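Local coordinates for triphenylmethane reductase (Citrobacter sp., PDB 2VRC), which probably reduces triphenylmethane dyes, using an NADP cofactor bound by a Rossmann-type domain, at residues 82-87 and 118-123; 112-117 and 255-260; 142-147 and 170-175. The protein carries 4 engineered substitutions. All blocks are in the same frame, centred on the assembly; numbering follows the deposited sequence.

Contact 1 (82-87 and 118-123); sequences LLIVQH and AHVHLA
Val120 fits against Leu83, Ile84 and His87 where two neighbouring helices of the Rossmann-type fold, 80-96 and 116-129, run side by side. They follow consecutive strands, 69-72 and 101-107, of the parallel sheet, and their axes come within 9.6 Å at a shallow crossing of -19°. No hydrogen bond spans the two segments; methyl groups close the gap. From CB the Val120 side chain splits in two. Its CG1, set anti to the backbone N (chi1 172°), reaches the Leu83 branch, 3.9 Å from Leu83 CB and nearly as close to Leu83 CD2, the two side chains crossing at about a right angle. The same methyl lies 4.1 Å from His87 ND1, approaching that ring obliquely. The other methyl, CG2, turns to the far helix's Ile84, with 4.2 Å between Val120 CG2 and Ile84 CD1. Just past the segment, Thr124 OG1, on the same helix as Val120, is hydrogen-bonded to His87 ND1, so one polar bond does join the helices; His87 NE2 is bonded to the backbone N of Gly75, an NADP-binding residue, which ties helix 80-96 to the NADP-binding loop. Neighbouring positions on both helices, among them Val85 and Leu122, pack on another chain of the assembly. Ile84 completes the seam with its terminal carbon, since Ile84 CD1 stands 3.8 Å from Val120 CA and 3.9 Å from Ala123 CB.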
loop_
_atom_site.group_PDB
_atom_site.type_symbol
_atom_site.label_atom_id
_atom_site.label_comp_id
_atom_site.label_asym_id
_atom_site.label_seq_id
_atom_site.Cartn_x
_atom_site.Cartn_y
_atom_site.Cartn_z
ATOM N N LEU D 82 -9.664 -9.676 -2.644
ATOM C CA LEU D 82 -8.642 -8.701 -2.309
ATOM C C LEU D 82 -8.109 -8.975 -0.916
ATOM O O LEU D 82 -6.885 -8.987 -0.698
ATOM C CB LEU D 82 -9.172 -7.263 -2.408
ATOM C CG LEU D 82 -8.156 -6.160 -2.087
ATOM C CD1 LEU D 82 -7.034 -6.083 -3.126
ATOM C CD2 LEU D 82 -8.851 -4.811 -1.945
ATOM N N LEU D 83 -9.026 -9.221 0.018
ATOM C CA LEU D 83 -8.634 -9.499 1.385
ATOM C C LEU D 83 -7.596 -10.637 1.405
ATOM O O LEU D 83 -6.562 -10.524 2.093
ATOM C CB LEU D 83 -9.849 -9.798 2.247
ATOM C CG LEU D 83 -9.935 -9.149 3.645
ATOM C CD1 LEU D 83 -9.643 -7.644 3.624
ATOM C CD2 LEU D 83 -11.295 -9.380 4.309
ATOM N N ILE D 84 -7.828 -11.687 0.609
ATOM C CA ILE D 84 -6.884 -12.806 0.544
ATOM C C ILE D 84 -5.484 -12.333 0.237
ATOM O O ILE D 84 -4.563 -12.665 0.967
ATOM C CB ILE D 84 -7.256 -13.901 -0.499
ATOM C CG1 ILE D 84 -8.741 -14.254 -0.444
ATOM C CG2 ILE D 84 -6.415 -15.164 -0.289
ATOM C CD1 ILE D 84 -9.059 -15.352 0.511
ATOM N N VAL D 85 -5.330 -11.551 -0.827
ATOM C CA VAL D 85 -4.018 -11.058 -1.232
ATOM C C VAL D 85 -3.383 -10.226 -0.107
ATOM O O VAL D 85 -2.237 -10.442 0.274
ATOM C CB VAL D 85 -4.071 -10.287 -2.600
ATOM C CG1 VAL D 85 -2.752 -9.576 -2.902
ATOM C CG2 VAL D 85 -4.412 -11.230 -3.759
ATOM N N GLN D 86 -4.149 -9.313 0.468
ATOM C CA GLN D 86 -3.636 -8.533 1.581
ATOM C C GLN D 86 -3.125 -9.417 2.708
ATOM O O GLN D 86 -1.966 -9.275 3.120
ATOM C CB GLN D 86 -4.681 -7.536 2.086
ATOM C CG GLN D 86 -4.957 -6.400 1.093
ATOM C CD GLN D 86 -5.997 -5.375 1.577
ATOM O OE1 GLN D 86 -6.021 -4.245 1.093
ATOM N NE2 GLN D 86 -6.844 -5.763 2.513
ATOM N N HIS D 87 -3.969 -10.347 3.179
ATOM C CA HIS D 87 -3.615 -11.186 4.330
ATOM C C HIS D 87 -2.417 -12.041 4.035
ATOM O O HIS D 87 -1.543 -12.198 4.896
ATOM C CB HIS D 87 -4.768 -12.056 4.811
ATOM C CG HIS D 87 -5.885 -11.290 5.440
ATOM N ND1 HIS D 87 -7.062 -11.888 5.835
ATOM C CD2 HIS D 87 -6.015 -9.972 5.733
ATOM C CE1 HIS D 87 -7.867 -10.974 6.349
ATOM N NE2 HIS D 87 -7.248 -9.803 6.307
ATOM N N ALA D 118 -16.104 -16.423 5.488
ATOM C CA ALA D 118 -15.511 -17.512 6.241
ATOM C C ALA D 118 -14.336 -18.154 5.499
ATOM O O ALA D 118 -13.336 -18.563 6.114
ATOM C CB ALA D 118 -16.564 -18.547 6.580
ATOM N N HIS D 119 -14.472 -18.234 4.177
ATOM C CA HIS D 119 -13.429 -18.795 3.308
ATOM C C HIS D 119 -12.195 -17.909 3.298
ATOM O O HIS D 119 -11.075 -18.420 3.168
ATOM C CB HIS D 119 -13.934 -19.023 1.867
ATOM C CG HIS D 119 -15.071 -19.997 1.755
ATOM N ND1 HIS D 119 -15.995 -19.946 0.729
ATOM C CD2 HIS D 119 -15.427 -21.053 2.524
ATOM C CE1 HIS D 119 -16.865 -20.930 0.870
ATOM N NE2 HIS D 119 -16.548 -21.612 1.958
ATOM N N VAL D 120 -12.389 -16.595 3.451
ATOM C CA VAL D 120 -11.254 -15.667 3.563
ATOM C C VAL D 120 -10.397 -16.005 4.779
ATOM O O VAL D 120 -9.169 -16.070 4.701
ATOM C CB VAL D 120 -11.716 -14.185 3.682
ATOM C CG1 VAL D 120 -10.524 -13.265 4.008
ATOM C CG2 VAL D 120 -12.421 -13.714 2.409
ATOM N N HIS D 121 -11.068 -16.236 5.897
ATOM C CA HIS D 121 -10.405 -16.481 7.170
ATOM C C HIS D 121 -9.813 -17.862 7.211
ATOM O O HIS D 121 -8.730 -18.064 7.731
ATOM C CB HIS D 121 -11.411 -16.345 8.314
ATOM C CG HIS D 121 -11.889 -14.946 8.538
ATOM N ND1 HIS D 121 -11.054 -13.938 8.969
ATOM C CD2 HIS D 121 -13.111 -14.384 8.383
ATOM C CE1 HIS D 121 -11.738 -12.814 9.073
ATOM N NE2 HIS D 121 -12.990 -13.056 8.724
ATOM N N LEU D 122 -10.538 -18.823 6.660
ATOM C CA LEU D 122 -9.979 -20.151 6.505
ATOM C C LEU D 122 -8.709 -20.112 5.661
ATOM O O LEU D 122 -7.687 -20.675 6.057
ATOM C CB LEU D 122 -11.019 -21.136 5.960
ATOM C CG LEU D 122 -12.021 -21.613 7.046
ATOM C CD1 LEU D 122 -13.348 -22.165 6.458
ATOM C CD2 LEU D 122 -11.385 -22.638 7.969
ATOM N N ALA D 123 -8.748 -19.387 4.543
ATOM C CA ALA D 123 -7.574 -19.300 3.695
ATOM C C ALA D 123 -6.408 -18.708 4.474
ATOM O O ALA D 123 -5.269 -19.155 4.336
ATOM C CB ALA D 123 -7.868 -18.482 2.444
#

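Contact 2 (112-117 and 255-260); sequences ESIIPL and ISKGEA
The backbones of Ser113 and Glu259 draw nearest here, 6.8 Å between their CA atoms, as a loop leading into helix 116-129 meets the turn that closes helix 242-255. The span between them is bridged by Glu259, whose carboxylate is gripped at both oxygens. Ser113 OG donates to Glu259 OE2 in a bond modelled at 2.5 Å, a very short value whose exact length is uncertain, while the backbone N of Ile114 donates to Glu259 OE1 at 3.3 Å. The second bond is long but almost straight, 173° at the hydrogen, and it meets OE1 on the syn side, modestly tilted out of the carboxylate plane. Two donors from consecutive residues thus hold the flat group at both ends and limit its rotation about the CG-CD bond. Glu259 reaches them with CG anti to its backbone N and a bend at the next torsion (chi2 73°). Gly258, at positive phi, ends helix 242-255 in a Schellman motif, and Glu259 follows directly, its side chain directed at the other segment. Ser113 OG is used twice, because the N of Ile115 also offers it a weak hydrogen bond at 3.2 Å. Hydrocarbon flanks the polar centre. Ile115 CG1 lies 4.0 Å from Glu259 OE2, and Ile114 runs past the glutamate in the opposite sense, with CG1 3.7 Å from Glu259 OE1. The tip of Ile114 goes on to the next side chain, Ile114 CD1 resting 3.6 Å from Lys257 CB; the two chains cross at about a right angle, and the rest of the lysine leads away. Tyr107, on strand 101-107, touches the side chains of both Ser113 and Glu259, while Glu112 forms a salt bridge with Lys262.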
loop_
_atom_site.group_PDB
_atom_site.type_symbol
_atom_site.label_atom_id
_atom_site.label_comp_id
_atom_site.label_asym_id
_atom_site.label_seq_id
_atom_site.Cartn_x
_atom_site.Cartn_y
_atom_site.Cartn_z
ATOM N N GLU D 112 -18.155 -24.437 9.175
ATOM C CA GLU D 112 -19.577 -24.748 8.945
ATOM C C GLU D 112 -20.351 -23.623 8.306
ATOM O O GLU D 112 -21.570 -23.713 8.186
ATOM C CB GLU D 112 -20.289 -25.131 10.237
ATOM C CG GLU D 112 -20.175 -26.604 10.591
ATOM C CD GLU D 112 -18.996 -26.863 11.505
ATOM O OE1 GLU D 112 -18.683 -25.956 12.314
ATOM O OE2 GLU D 112 -18.374 -27.950 11.415
ATOM N N SER D 113 -19.654 -22.573 7.887
ATOM C CA SER D 113 -20.323 -21.328 7.577
ATOM C C SER D 113 -20.950 -21.236 6.197
ATOM O O SER D 113 -20.453 -21.815 5.204
ATOM C CB SER D 113 -19.403 -20.147 7.771
ATOM O OG SER D 113 -20.092 -18.974 7.362
ATOM N N ILE D 114 -22.027 -20.441 6.150
ATOM C CA ILE D 114 -22.778 -20.214 4.913
ATOM C C ILE D 114 -22.438 -18.865 4.212
ATOM O O ILE D 114 -23.234 -18.336 3.430
ATOM C CB ILE D 114 -24.306 -20.432 5.151
ATOM C CG1 ILE D 114 -25.020 -19.124 5.502
ATOM C CG2 ILE D 114 -24.518 -21.494 6.237
ATOM C CD1 ILE D 114 -26.523 -19.257 5.595
ATOM N N ILE D 115 -21.232 -18.349 4.456
ATOM C CA ILE D 115 -20.848 -17.000 4.049
ATOM C C ILE D 115 -19.438 -16.999 3.456
ATOM O O ILE D 115 -18.532 -17.599 4.038
ATOM C CB ILE D 115 -20.909 -16.043 5.260
ATOM C CG1 ILE D 115 -22.373 -15.854 5.702
ATOM C CG2 ILE D 115 -20.178 -14.748 4.969
ATOM C CD1 ILE D 115 -22.769 -14.437 6.120
ATOM N N PRO D 116 -19.248 -16.348 2.285
ATOM C CA PRO D 116 -17.918 -16.303 1.662
ATOM C C PRO D 116 -16.799 -15.713 2.526
ATOM O O PRO D 116 -15.632 -16.074 2.335
ATOM C CB PRO D 116 -18.154 -15.464 0.397
ATOM C CG PRO D 116 -19.621 -15.739 0.063
ATOM C CD PRO D 116 -20.263 -15.685 1.426
ATOM N N LEU D 117 -17.146 -14.832 3.465
ATOM C CA LEU D 117 -16.142 -14.255 4.360
ATOM C C LEU D 117 -15.428 -15.309 5.231
ATOM O O LEU D 117 -14.284 -15.121 5.645
ATOM C CB LEU D 117 -16.772 -13.152 5.212
ATOM C CG LEU D 117 -15.912 -12.288 6.151
ATOM C CD1 LEU D 117 -14.964 -11.380 5.416
ATOM C CD2 LEU D 117 -16.802 -11.466 7.087
ATOM N N ILE D 255 -27.865 -13.999 10.438
ATOM C CA ILE D 255 -28.395 -14.330 11.745
ATOM C C ILE D 255 -29.621 -15.224 11.617
ATOM O O ILE D 255 -29.721 -16.220 12.333
ATOM C CB ILE D 255 -28.683 -13.066 12.598
ATOM C CG1 ILE D 255 -27.369 -12.413 13.039
ATOM C CG2 ILE D 255 -29.506 -13.409 13.833
ATOM C CD1 ILE D 255 -27.489 -10.948 13.452
ATOM N N SER D 256 -30.523 -14.898 10.688
ATOM C CA SER D 256 -31.783 -15.656 10.564
ATOM C C SER D 256 -31.586 -17.096 10.097
ATOM O O SER D 256 -32.497 -17.910 10.164
ATOM C CB SER D 256 -32.813 -14.933 9.672
ATOM O OG SER D 256 -32.565 -15.120 8.285
ATOM N N LYS D 257 -30.387 -17.413 9.632
ATOM C CA LYS D 257 -30.127 -18.742 9.071
ATOM C C LYS D 257 -29.481 -19.735 10.048
ATOM O O LYS D 257 -29.497 -20.951 9.816
ATOM C CB LYS D 257 -29.276 -18.597 7.807
ATOM C CG LYS D 257 -30.065 -18.085 6.593
ATOM C CD LYS D 257 -30.993 -19.176 6.015
ATOM C CE LYS D 257 -31.579 -18.728 4.661
ATOM N NZ LYS D 257 -31.823 -19.867 3.720
ATOM N N GLY D 258 -28.925 -19.211 11.137
ATOM C CA GLY D 258 -28.243 -20.031 12.125
ATOM C C GLY D 258 -26.782 -19.647 12.231
ATOM O O GLY D 258 -26.006 -20.275 12.950
ATOM N N GLU D 259 -26.406 -18.588 11.522
ATOM C CA GLU D 259 -25.008 -18.245 11.397
ATOM C C GLU D 259 -24.384 -17.828 12.720
ATOM O O GLU D 259 -23.174 -17.973 12.905
ATOM C CB GLU D 259 -24.825 -17.165 10.341
ATOM C CG GLU D 259 -23.379 -16.833 10.045
ATOM C CD GLU D 259 -22.627 -17.895 9.236
ATOM O OE1 GLU D 259 -23.231 -18.893 8.765
ATOM O OE2 GLU D 259 -21.398 -17.701 9.065
ATOM N N ALA D 260 -25.199 -17.303 13.636
ATOM C CA ALA D 260 -24.692 -16.916 14.957
ATOM C C ALA D 260 -25.309 -17.766 16.084
ATOM O O ALA D 260 -25.482 -17.305 17.222
ATOM C CB ALA D 260 -24.907 -15.415 15.199
#

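Contact 3 (142-147 and 170-175); sequences LYTDFF and VNSVTR
Asp145 OD1 accepts the backbone N of Arg175 in a bond of 2.6 Å, nearly straight at 166° and on the syn side of the carboxylate. Arg175 opens helix 175-186, whose N-cap is Thr174, with OG1 hydrogen-bonded to Glu177 N, so the acid sits at the N-terminal end of the helix, where the helix dipole would favour its negative charge. Its other oxygen, OD2, lies 3.6 Å from Arg175 NH1, but well out of the guanidinium plane: charges attract without an N-H pointing across. Next come the backbones, joined in a single parallel bridge between Tyr143 and Val173. Val173 N donates to Leu142 O at 3.1 Å, and Thr144 N to Val173 O at 2.9 Å. Beside it the Thr144 OG1 and Ser172 OG hydroxyls share a bond of 2.7 Å, Ser172 OG also bonding Trp204 NE1. A water extends the link, taking the N-H of Leu142 and donating to Asn171 OD1. Outermost is Tyr143, whose ring face receives Arg175 CG in a CH-pi contact, 4.2 Å from CG to the ring centroid. A bend at chi3 (-68°) keeps NE over that face; the guanidinium plane is turned 60° from the ring. Tyr143 and Arg175 both belong to the NADP site, so this mesh of loop bonds, with Asp145 as second shell, probably fixes their positions before cofactor binds.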
loop_
_atom_site.group_PDB
_atom_site.type_symbol
_atom_site.label_atom_id
_atom_site.label_comp_id
_atom_site.label_asym_id
_atom_site.label_seq_id
_atom_site.Cartn_x
_atom_site.Cartn_y
_atom_site.Cartn_z
ATOM N N LEU D 142 -19.577 -12.036 16.035
ATOM C CA LEU D 142 -20.086 -10.678 15.848
ATOM C C LEU D 142 -20.088 -9.877 17.138
ATOM O O LEU D 142 -20.261 -10.428 18.221
ATOM C CB LEU D 142 -21.505 -10.711 15.298
ATOM C CG LEU D 142 -21.604 -11.262 13.874
ATOM C CD1 LEU D 142 -23.014 -11.803 13.602
ATOM C CD2 LEU D 142 -21.190 -10.166 12.878
ATOM N N TYR D 143 -19.897 -8.566 17.017
ATOM C CA TYR D 143 -19.904 -7.676 18.152
ATOM C C TYR D 143 -21.319 -7.399 18.562
ATOM O O TYR D 143 -22.213 -7.208 17.725
ATOM C CB TYR D 143 -19.202 -6.341 17.829
ATOM C CG TYR D 143 -17.780 -6.494 17.307
ATOM C CD1 TYR D 143 -16.900 -7.411 17.906
ATOM C CD2 TYR D 143 -17.311 -5.735 16.227
ATOM C CE1 TYR D 143 -15.600 -7.571 17.455
ATOM C CE2 TYR D 143 -15.998 -5.895 15.759
ATOM C CZ TYR D 143 -15.154 -6.823 16.387
ATOM O OH TYR D 143 -13.858 -7.028 15.979
ATOM N N THR D 144 -21.522 -7.364 19.866
ATOM C CA THR D 144 -22.805 -6.946 20.409
ATOM C C THR D 144 -22.960 -5.431 20.333
ATOM O O THR D 144 -24.070 -4.911 20.212
ATOM C CB THR D 144 -22.948 -7.404 21.837
ATOM O OG1 THR D 144 -22.665 -8.804 21.879
ATOM C CG2 THR D 144 -24.351 -7.151 22.322
ATOM N N ASP D 145 -21.826 -4.740 20.400
ATOM C CA ASP D 145 -21.780 -3.296 20.292
ATOM C C ASP D 145 -22.562 -2.877 19.049
ATOM O O ASP D 145 -23.196 -1.816 19.042
ATOM C CB ASP D 145 -20.326 -2.806 20.249
ATOM C CG ASP D 145 -19.448 -3.505 21.275
ATOM O OD1 ASP D 145 -19.285 -4.744 21.152
ATOM O OD2 ASP D 145 -18.928 -2.843 22.205
ATOM N N PHE D 146 -22.569 -3.747 18.042
ATOM C CA PHE D 146 -23.242 -3.468 16.779
ATOM C C PHE D 146 -24.759 -3.348 16.842
ATOM O O PHE D 146 -25.350 -2.521 16.131
ATOM C CB PHE D 146 -22.870 -4.512 15.737
ATOM C CG PHE D 146 -23.453 -4.234 14.399
ATOM C CD1 PHE D 146 -23.149 -3.033 13.725
ATOM C CD2 PHE D 146 -24.322 -5.149 13.801
ATOM C CE1 PHE D 146 -23.698 -2.751 12.457
ATOM C CE2 PHE D 146 -24.873 -4.895 12.528
ATOM C CZ PHE D 146 -24.560 -3.688 11.853
ATOM N N PHE D 147 -25.388 -4.165 17.688
ATOM C CA PHE D 147 -26.830 -4.152 17.856
ATOM C C PHE D 147 -27.234 -3.465 19.155
ATOM O O PHE D 147 -28.387 -3.066 19.320
ATOM C CB PHE D 147 -27.379 -5.573 17.894
ATOM C CG PHE D 147 -26.734 -6.529 16.924
ATOM C CD1 PHE D 147 -27.290 -6.751 15.672
ATOM C CD2 PHE D 147 -25.600 -7.273 17.297
ATOM C CE1 PHE D 147 -26.714 -7.664 14.783
ATOM C CE2 PHE D 147 -25.015 -8.201 16.405
ATOM C CZ PHE D 147 -25.578 -8.394 15.156
ATOM N N VAL D 170 -28.473 -15.317 18.466
ATOM C CA VAL D 170 -27.245 -14.553 18.337
ATOM C C VAL D 170 -26.265 -14.864 19.467
ATOM O O VAL D 170 -26.597 -14.726 20.645
ATOM C CB VAL D 170 -27.512 -13.021 18.291
ATOM C CG1 VAL D 170 -26.230 -12.280 17.881
ATOM C CG2 VAL D 170 -28.680 -12.646 17.365
ATOM N N ASN D 171 -25.059 -15.277 19.090
ATOM C CA ASN D 171 -24.000 -15.646 20.027
ATOM C C ASN D 171 -22.951 -14.556 20.192
ATOM O O ASN D 171 -21.812 -14.830 20.592
ATOM C CB ASN D 171 -23.315 -16.924 19.555
ATOM C CG ASN D 171 -22.649 -16.772 18.185
ATOM O OD1 ASN D 171 -22.729 -15.721 17.533
ATOM N ND2 ASN D 171 -22.006 -17.833 17.744
ATOM N N SER D 172 -23.346 -13.326 19.878
ATOM C CA SER D 172 -22.451 -12.183 19.853
ATOM C C SER D 172 -21.798 -11.918 21.208
ATOM O O SER D 172 -22.333 -12.322 22.243
ATOM C CB SER D 172 -23.227 -10.932 19.413
ATOM O OG SER D 172 -24.104 -10.523 20.454
ATOM N N VAL D 173 -20.647 -11.248 21.205
ATOM C CA VAL D 173 -20.064 -10.770 22.456
ATOM C C VAL D 173 -19.588 -9.337 22.267
ATOM O O VAL D 173 -19.442 -8.896 21.135
ATOM C CB VAL D 173 -18.947 -11.705 23.025
ATOM C CG1 VAL D 173 -19.339 -13.177 22.885
ATOM C CG2 VAL D 173 -17.671 -11.498 22.332
ATOM N N THR D 174 -19.366 -8.607 23.359
ATOM C CA THR D 174 -18.898 -7.221 23.229
ATOM C C THR D 174 -17.496 -7.173 22.645
ATOM O O THR D 174 -16.671 -8.074 22.881
ATOM C CB THR D 174 -18.880 -6.458 24.568
ATOM O OG1 THR D 174 -17.858 -7.017 25.401
ATOM C CG2 THR D 174 -20.247 -6.521 25.266
ATOM N N ARG D 175 -17.238 -6.113 21.889
ATOM C CA ARG D 175 -15.923 -5.834 21.325
ATOM C C ARG D 175 -14.882 -5.816 22.436
ATOM O O ARG D 175 -13.783 -6.364 22.296
ATOM C CB ARG D 175 -15.953 -4.488 20.607
ATOM C CG ARG D 175 -14.736 -4.207 19.727
ATOM C CD ARG D 175 -14.778 -2.815 19.101
ATOM N NE ARG D 175 -15.846 -2.672 18.106
ATOM C CZ ARG D 175 -16.974 -1.995 18.309
ATOM N NH1 ARG D 175 -17.163 -1.386 19.475
ATOM N NH2 ARG D 175 -17.897 -1.910 17.345
HETATM O O HOH W 1 -20.889 -14.738 15.717
#

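Overall arrangement
The three contacts differ in burial and in chemistry. Contact 1 is buried and apolar, helix against helix beside the sheet; contact 2 lies at the surface and turns on one carboxylate; contact 3, partly buried, joins two loops by backbone and side-chain hydrogen bonds at the NADP site. Contacts 1 and 2 share helix 116-129 and touch where Ala118 packs on Ser113. Contact 3 is nested within the chain loop that contact 2 closes, and the two abut through Ile255, packed on Phe147 and Val170, and through Ala260 beside Asn171. Contacts 1 and 3 do not touch, their nearest atoms being about 9 Å apart.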